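Local structure of putative type 11 methyltransferase (Sulfolobus solfataricus, 3I9F) at residues I109-R114 with P150-L155; S138-E143 with L157-S162. The protein probably transfers methyl groups from S-adenosylmethionine, and binds zinc ions in the crystal. All blocks are in the same frame, centred on the assembly; numbering follows the deposited sequence.

Contact 1: residues I109-R114 with P150-L155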
loop_
_atom_site.group_PDB
_atom_site.type_symbol
_atom_site.label_atom_id
_atom_site.label_comp_id
_atom_site.label_asym_id
_atom_site.label_seq_id
_atom_site.Cartn_x
_atom_site.Cartn_y
_atom_site.Cartn_z
ATOM N N ILE B 109 -9.590 -17.838 3.913
ATOM C CA ILE B 109 -10.651 -18.049 4.881
ATOM C C ILE B 109 -11.929 -17.403 4.391
ATOM O O ILE B 109 -11.961 -16.202 4.232
ATOM C CB ILE B 109 -10.329 -17.421 6.257
ATOM C CG1 ILE B 109 -8.956 -17.886 6.767
ATOM C CG2 ILE B 109 -11.386 -17.803 7.246
ATOM C CD1 ILE B 109 -8.220 -16.860 7.637
ATOM N N ILE B 110 -12.982 -18.200 4.178
ATOM C CA ILE B 110 -14.310 -17.694 3.863
ATOM C C ILE B 110 -15.237 -17.772 5.061
ATOM O O ILE B 110 -15.401 -18.829 5.646
ATOM C CB ILE B 110 -15.002 -18.523 2.735
ATOM C CG1 ILE B 110 -14.136 -18.584 1.464
ATOM C CG2 ILE B 110 -16.413 -17.980 2.431
ATOM C CD1 ILE B 110 -13.467 -17.311 1.096
ATOM N N ILE B 111 -15.842 -16.642 5.412
ATOM C CA ILE B 111 -17.017 -16.601 6.261
ATOM C C ILE B 111 -18.128 -15.925 5.482
ATOM O O ILE B 111 -17.914 -14.883 4.886
ATOM C CB ILE B 111 -16.760 -15.815 7.548
ATOM C CG1 ILE B 111 -15.630 -16.498 8.349
ATOM C CG2 ILE B 111 -18.019 -15.753 8.390
ATOM C CD1 ILE B 111 -15.043 -15.624 9.461
ATOM N N ASP B 112 -19.306 -16.533 5.454
ATOM C CA ASP B 112 -20.456 -15.936 4.831
ATOM C C ASP B 112 -21.709 -16.546 5.400
ATOM O O ASP B 112 -21.658 -17.598 6.044
ATOM C CB ASP B 112 -20.447 -16.143 3.303
ATOM C CG ASP B 112 -21.080 -14.967 2.540
ATOM O OD1 ASP B 112 -21.694 -14.086 3.192
ATOM O OD2 ASP B 112 -20.940 -14.893 1.287
ATOM N N TRP B 113 -22.822 -15.876 5.106
ATOM C CA TRP B 113 -24.150 -16.235 5.534
ATOM C C TRP B 113 -24.666 -17.510 4.904
ATOM O O TRP B 113 -24.404 -17.756 3.753
ATOM C CB TRP B 113 -25.095 -15.112 5.170
ATOM C CG TRP B 113 -24.884 -13.860 5.946
ATOM C CD1 TRP B 113 -24.075 -12.825 5.614
ATOM C CD2 TRP B 113 -25.490 -13.511 7.194
ATOM N NE1 TRP B 113 -24.148 -11.834 6.569
ATOM C CE2 TRP B 113 -25.005 -12.229 7.553
ATOM C CE3 TRP B 113 -26.418 -14.133 8.021
ATOM C CZ2 TRP B 113 -25.424 -11.556 8.704
ATOM C CZ3 TRP B 113 -26.831 -13.472 9.189
ATOM C CH2 TRP B 113 -26.328 -12.205 9.518
ATOM N N ARG B 114 -25.413 -18.329 5.637
ATOM C CA ARG B 114 -25.928 -19.551 5.022
ATOM C C ARG B 114 -26.981 -19.141 3.988
ATOM O O ARG B 114 -27.648 -18.124 4.141
ATOM C CB ARG B 114 -26.522 -20.525 6.028
ATOM C CG ARG B 114 -25.598 -20.893 7.158
ATOM C CD ARG B 114 -26.185 -22.005 8.012
ATOM N NE ARG B 114 -25.718 -21.976 9.405
ATOM C CZ ARG B 114 -24.623 -22.600 9.889
ATOM N NH1 ARG B 114 -23.800 -23.319 9.095
ATOM N NH2 ARG B 114 -24.334 -22.504 11.199
ATOM N N PRO B 150 -24.692 -19.467 14.119
ATOM C CA PRO B 150 -25.680 -20.440 13.637
ATOM C C PRO B 150 -26.335 -20.017 12.322
ATOM O O PRO B 150 -27.156 -20.771 11.762
ATOM C CB PRO B 150 -26.735 -20.491 14.758
ATOM C CG PRO B 150 -26.441 -19.275 15.672
ATOM C CD PRO B 150 -25.231 -18.553 15.151
ATOM N N TYR B 151 -25.991 -18.820 11.841
ATOM C CA TYR B 151 -26.440 -18.368 10.544
ATOM C C TYR B 151 -25.316 -18.245 9.506
ATOM O O TYR B 151 -25.573 -17.891 8.363
ATOM C CB TYR B 151 -27.174 -17.055 10.749
ATOM C CG TYR B 151 -28.208 -17.225 11.825
ATOM C CD1 TYR B 151 -29.276 -18.100 11.631
ATOM C CD2 TYR B 151 -28.111 -16.557 13.037
ATOM C CE1 TYR B 151 -30.234 -18.286 12.601
ATOM C CE2 TYR B 151 -29.078 -16.740 14.037
ATOM C CZ TYR B 151 -30.129 -17.616 13.811
ATOM O OH TYR B 151 -31.101 -17.825 14.764
ATOM N N HIS B 152 -24.089 -18.569 9.884
ATOM C CA HIS B 152 -22.940 -18.434 8.995
ATOM C C HIS B 152 -22.224 -19.752 8.833
ATOM O O HIS B 152 -22.291 -20.593 9.687
ATOM C CB HIS B 152 -21.921 -17.440 9.552
ATOM C CG HIS B 152 -22.391 -16.022 9.576
ATOM N ND1 HIS B 152 -23.334 -15.566 10.464
ATOM C CD2 HIS B 152 -22.006 -14.943 8.859
ATOM C CE1 HIS B 152 -23.536 -14.267 10.275
ATOM N NE2 HIS B 152 -22.748 -13.865 9.299
ATOM N N PHE B 153 -21.536 -19.926 7.720
ATOM C CA PHE B 153 -20.633 -21.027 7.557
ATOM C C PHE B 153 -19.268 -20.435 7.364
ATOM O O PHE B 153 -19.137 -19.231 7.193
ATOM C CB PHE B 153 -21.044 -21.947 6.397
ATOM C CG PHE B 153 -20.941 -21.329 5.044
ATOM C CD1 PHE B 153 -19.901 -21.652 4.206
ATOM C CD2 PHE B 153 -21.906 -20.454 4.599
ATOM C CE1 PHE B 153 -19.800 -21.110 2.971
ATOM C CE2 PHE B 153 -21.823 -19.906 3.351
ATOM C CZ PHE B 153 -20.763 -20.234 2.527
ATOM N N GLY B 154 -18.257 -21.289 7.422
ATOM C CA GLY B 154 -16.854 -20.880 7.443
ATOM C C GLY B 154 -16.014 -21.946 6.763
ATOM O O GLY B 154 -16.218 -23.121 6.989
ATOM N N LEU B 155 -15.095 -21.545 5.891
ATOM C CA LEU B 155 -14.184 -22.489 5.248
ATOM C C LEU B 155 -12.740 -22.000 5.373
ATOM O O LEU B 155 -12.476 -20.787 5.481
ATOM C CB LEU B 155 -14.522 -22.655 3.779
ATOM C CG LEU B 155 -15.984 -22.868 3.370
ATOM C CD1 LEU B 155 -16.108 -22.556 1.876
ATOM C CD2 LEU B 155 -16.494 -24.305 3.692
#
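Trp113 and His152 meet where strand 106-113 runs antiparallel to strand 152-159, neighbours in the sheet, of order 3-2-1-4-5-7-6, that marks the class I methyltransferase fold. They form a non-hydrogen-bonded pair, and their side chains lie alongside each other, pointing the same way. His152 NE2 sits over one face of the indole, 3.3 Å from Trp113 CE2. The imidazole and the six-membered ring of Trp113 meet obliquely, their planes 38° apart. The other nitrogen, His152 ND1, hydrogen-bonds to Thr149 OG1, which restrains the rotation of the imidazole.

Beyond the strand pair, Arg114 N donates to Tyr151 O at 2.8 Å. The arginine chain then stays extended from CG to NE and carries NE to Pro150 O, 3.0 Å away. That oxygen lies in the guanidinium plane, yet NE stands well above the Pro150 carbonyl plane. His152 O covers the guanidinium face, 3.1 Å from Arg114 CZ, while NH1 bonds to Asn147 OD1.

Asp112 OD1 accepts Trp113 N, and OD2 is held by Tyr133 OH and His86 ND1. Phe153 N binds Asp112 O at 2.9 Å. With chi1 at 67°, Phe153 CG stands between its backbone N and carbonyl carbon; the ring swings over to strand 106-113, and Phe153 CE2 lies 3.4 Å from Trp113 O, which is in the ring plane.

Contact 2: residues S138-E143 with L157-S162; sequences SNFVVE and LKRKTS
The open end of the beta hairpin made by strands 140-146 and 152-159 is held by Val141 and Lys158, an antiparallel hydrogen-bonded pair. Val141 N reaches Lys158 O at 2.9 Å, and Lys158 N returns the bond to Val141 O at 3.0 Å. Their side chains share a face of the sheet, with Val141 CG2 lying 3.9 Å from Lys158 CG. Lys158 is bent at chi3 (-108°); the Lys158 and Glu143 side chains cross at about a right angle, Lys158 CD coming nearest to Glu143 CB and OE2. The carboxylate of Glu143 looks elsewhere, to a salt bridge from OE1 to Arg107.

In the methyltransferase sheet this hairpin supplies the last two strands, 140-146 forming the edge within the chain. On the opposite face from Val141, Val142 CG2 meets Leu157 CD1 at 4.2 Å, and both side chains also pack on Met134 of helix 130-136. The side chains of Phe140 and Arg159 lie alongside each other, pointing the same way, Phe140 CE1 3.9 Å from Arg159 CG, with ring and guanidinium planes only 21° apart. The extended Arg159 chain carries NE to Lys103 O and NH2 to Lys99 O and Leu102 O; the side chain of Asp104, which binds zinc with His166, His168 and His170 of the histidine tail, is about 5 Å from that of Arg159.

Past the strand, Lys160 N donates to Asn139 O at 2.9 Å, from above the carbonyl plane. The lysine doubles this link: its extended chain runs back along Asn139, and NZ meets Ser138 O at 2.6 Å, nearly along the C=O axis.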
loop_
_atom_site.group_PDB
_atom_site.type_symbol
_atom_site.label_atom_id
_atom_site.label_comp_id
_atom_site.label_asym_id
_atom_site.label_seq_id
_atom_site.Cartn_x
_atom_site.Cartn_y
_atom_site.Cartn_z
ATOM N N SER B 138 -12.059 -22.366 -7.631
ATOM C CA SER B 138 -11.955 -23.700 -8.239
ATOM C C SER B 138 -10.544 -24.305 -8.323
ATOM O O SER B 138 -10.423 -25.478 -8.697
ATOM C CB SER B 138 -12.491 -23.620 -9.656
ATOM O OG SER B 138 -11.695 -22.675 -10.376
ATOM N N ASN B 139 -9.505 -23.516 -8.030
ATOM C CA ASN B 139 -8.137 -24.030 -7.901
ATOM C C ASN B 139 -7.798 -24.271 -6.425
ATOM O O ASN B 139 -6.623 -24.233 -6.022
ATOM C CB ASN B 139 -7.124 -23.040 -8.484
ATOM C CG ASN B 139 -7.484 -22.589 -9.895
ATOM O OD1 ASN B 139 -7.986 -21.445 -10.114
ATOM N ND2 ASN B 139 -7.267 -23.478 -10.864
ATOM N N PHE B 140 -8.835 -24.468 -5.608
ATOM C CA PHE B 140 -8.655 -24.605 -4.168
ATOM C C PHE B 140 -9.505 -25.728 -3.663
ATOM O O PHE B 140 -10.515 -26.070 -4.258
ATOM C CB PHE B 140 -9.058 -23.322 -3.438
ATOM C CG PHE B 140 -8.233 -22.126 -3.809
ATOM C CD1 PHE B 140 -7.223 -21.694 -2.990
ATOM C CD2 PHE B 140 -8.488 -21.427 -4.982
ATOM C CE1 PHE B 140 -6.463 -20.608 -3.355
ATOM C CE2 PHE B 140 -7.728 -20.360 -5.349
ATOM C CZ PHE B 140 -6.724 -19.944 -4.544
ATOM N N VAL B 141 -9.108 -26.281 -2.536
ATOM C CA VAL B 141 -9.917 -27.304 -1.859
ATOM C C VAL B 141 -10.155 -26.888 -0.432
ATOM O O VAL B 141 -9.340 -26.197 0.155
ATOM C CB VAL B 141 -9.278 -28.775 -1.929
ATOM C CG1 VAL B 141 -9.788 -29.496 -3.196
ATOM C CG2 VAL B 141 -7.756 -28.751 -1.917
ATOM N N VAL B 142 -11.288 -27.312 0.112
ATOM C CA VAL B 142 -11.558 -27.116 1.527
ATOM C C VAL B 142 -10.662 -28.008 2.358
ATOM O O VAL B 142 -10.591 -29.210 2.120
ATOM C CB VAL B 142 -12.994 -27.459 1.927
ATOM C CG1 VAL B 142 -13.186 -27.152 3.434
ATOM C CG2 VAL B 142 -13.991 -26.675 1.077
ATOM N N GLU B 143 -10.006 -27.392 3.336
ATOM C CA GLU B 143 -9.143 -28.061 4.279
ATOM C C GLU B 143 -9.881 -28.238 5.619
ATOM O O GLU B 143 -9.875 -29.333 6.178
ATOM C CB GLU B 143 -7.847 -27.250 4.442
ATOM C CG GLU B 143 -7.173 -27.392 5.781
ATOM C CD GLU B 143 -5.724 -27.010 5.753
ATOM O OE1 GLU B 143 -5.415 -25.809 5.859
ATOM O OE2 GLU B 143 -4.884 -27.930 5.651
ATOM N N LEU B 157 -9.376 -22.791 3.124
ATOM C CA LEU B 157 -9.160 -23.288 1.804
ATOM C C LEU B 157 -7.661 -23.268 1.542
ATOM O O LEU B 157 -7.009 -22.331 1.947
ATOM C CB LEU B 157 -9.822 -22.329 0.829
ATOM C CG LEU B 157 -11.169 -22.561 0.201
ATOM C CD1 LEU B 157 -12.176 -22.909 1.231
ATOM C CD2 LEU B 157 -11.573 -21.313 -0.565
ATOM N N LYS B 158 -7.137 -24.276 0.846
ATOM C CA LYS B 158 -5.754 -24.302 0.397
ATOM C C LYS B 158 -5.731 -24.553 -1.083
ATOM O O LYS B 158 -6.674 -25.051 -1.628
ATOM C CB LYS B 158 -4.987 -25.444 1.077
ATOM C CG LYS B 158 -5.562 -26.865 0.765
ATOM C CD LYS B 158 -4.904 -27.987 1.557
ATOM C CE LYS B 158 -4.003 -28.874 0.707
ATOM N NZ LYS B 158 -3.850 -30.223 1.319
ATOM N N ARG B 159 -4.613 -24.257 -1.717
ATOM C CA ARG B 159 -4.487 -24.484 -3.144
ATOM C C ARG B 159 -4.536 -25.953 -3.522
ATOM O O ARG B 159 -3.914 -26.767 -2.858
ATOM C CB ARG B 159 -3.149 -23.956 -3.628
ATOM C CG ARG B 159 -2.995 -22.453 -3.599
ATOM C CD ARG B 159 -1.657 -22.135 -4.187
ATOM N NE ARG B 159 -1.272 -20.723 -4.173
ATOM C CZ ARG B 159 -1.582 -19.822 -5.113
ATOM N NH1 ARG B 159 -2.368 -20.133 -6.114
ATOM N NH2 ARG B 159 -1.107 -18.582 -5.028
ATOM N N LYS B 160 -5.230 -26.301 -4.600
ATOM C CA LYS B 160 -5.094 -27.656 -5.160
ATOM C C LYS B 160 -3.625 -27.972 -5.469
ATOM O O LYS B 160 -2.931 -27.129 -6.038
ATOM C CB LYS B 160 -5.907 -27.813 -6.448
ATOM C CG LYS B 160 -7.358 -28.162 -6.228
ATOM C CD LYS B 160 -8.076 -28.496 -7.527
ATOM C CE LYS B 160 -9.605 -28.462 -7.354
ATOM N NZ LYS B 160 -10.313 -28.115 -8.635
ATOM N N THR B 161 -3.156 -29.171 -5.111
ATOM C CA THR B 161 -1.807 -29.640 -5.483
ATOM C C THR B 161 -1.738 -29.813 -7.012
ATOM O O THR B 161 -2.617 -30.473 -7.593
ATOM C CB THR B 161 -1.469 -30.996 -4.795
ATOM N N SER B 162 -0.725 -29.225 -7.669
ATOM C CA SER B 162 -0.603 -29.314 -9.151
ATOM C C SER B 162 0.650 -30.063 -9.619
ATOM O O SER B 162 1.787 -29.671 -9.290
ATOM C CB SER B 162 -0.606 -27.917 -9.814
#

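Strand 152-159 serves both contacts, pairing with strand 106-113 in contact 1 and with strand 140-146 in contact 2, so it is the middle of the three strands. The two centres are 18 Å apart, yet they touch through Ile110 CG1 and Leu157 CD2. Contact 1 is the more buried, with most of its touching residues enclosed; contact 2 lies at the surface, on an outermost strand of the sheet within this chain. The first has the Trp113-His152 ring pair and turns Arg114 to carbonyls of the facing segment. In the second, lysine stems lie beside valine and glutamate, and Arg159, near a bound zinc ion, bonds outside the hairpin; contact 1 lies away from the annotated zinc sites.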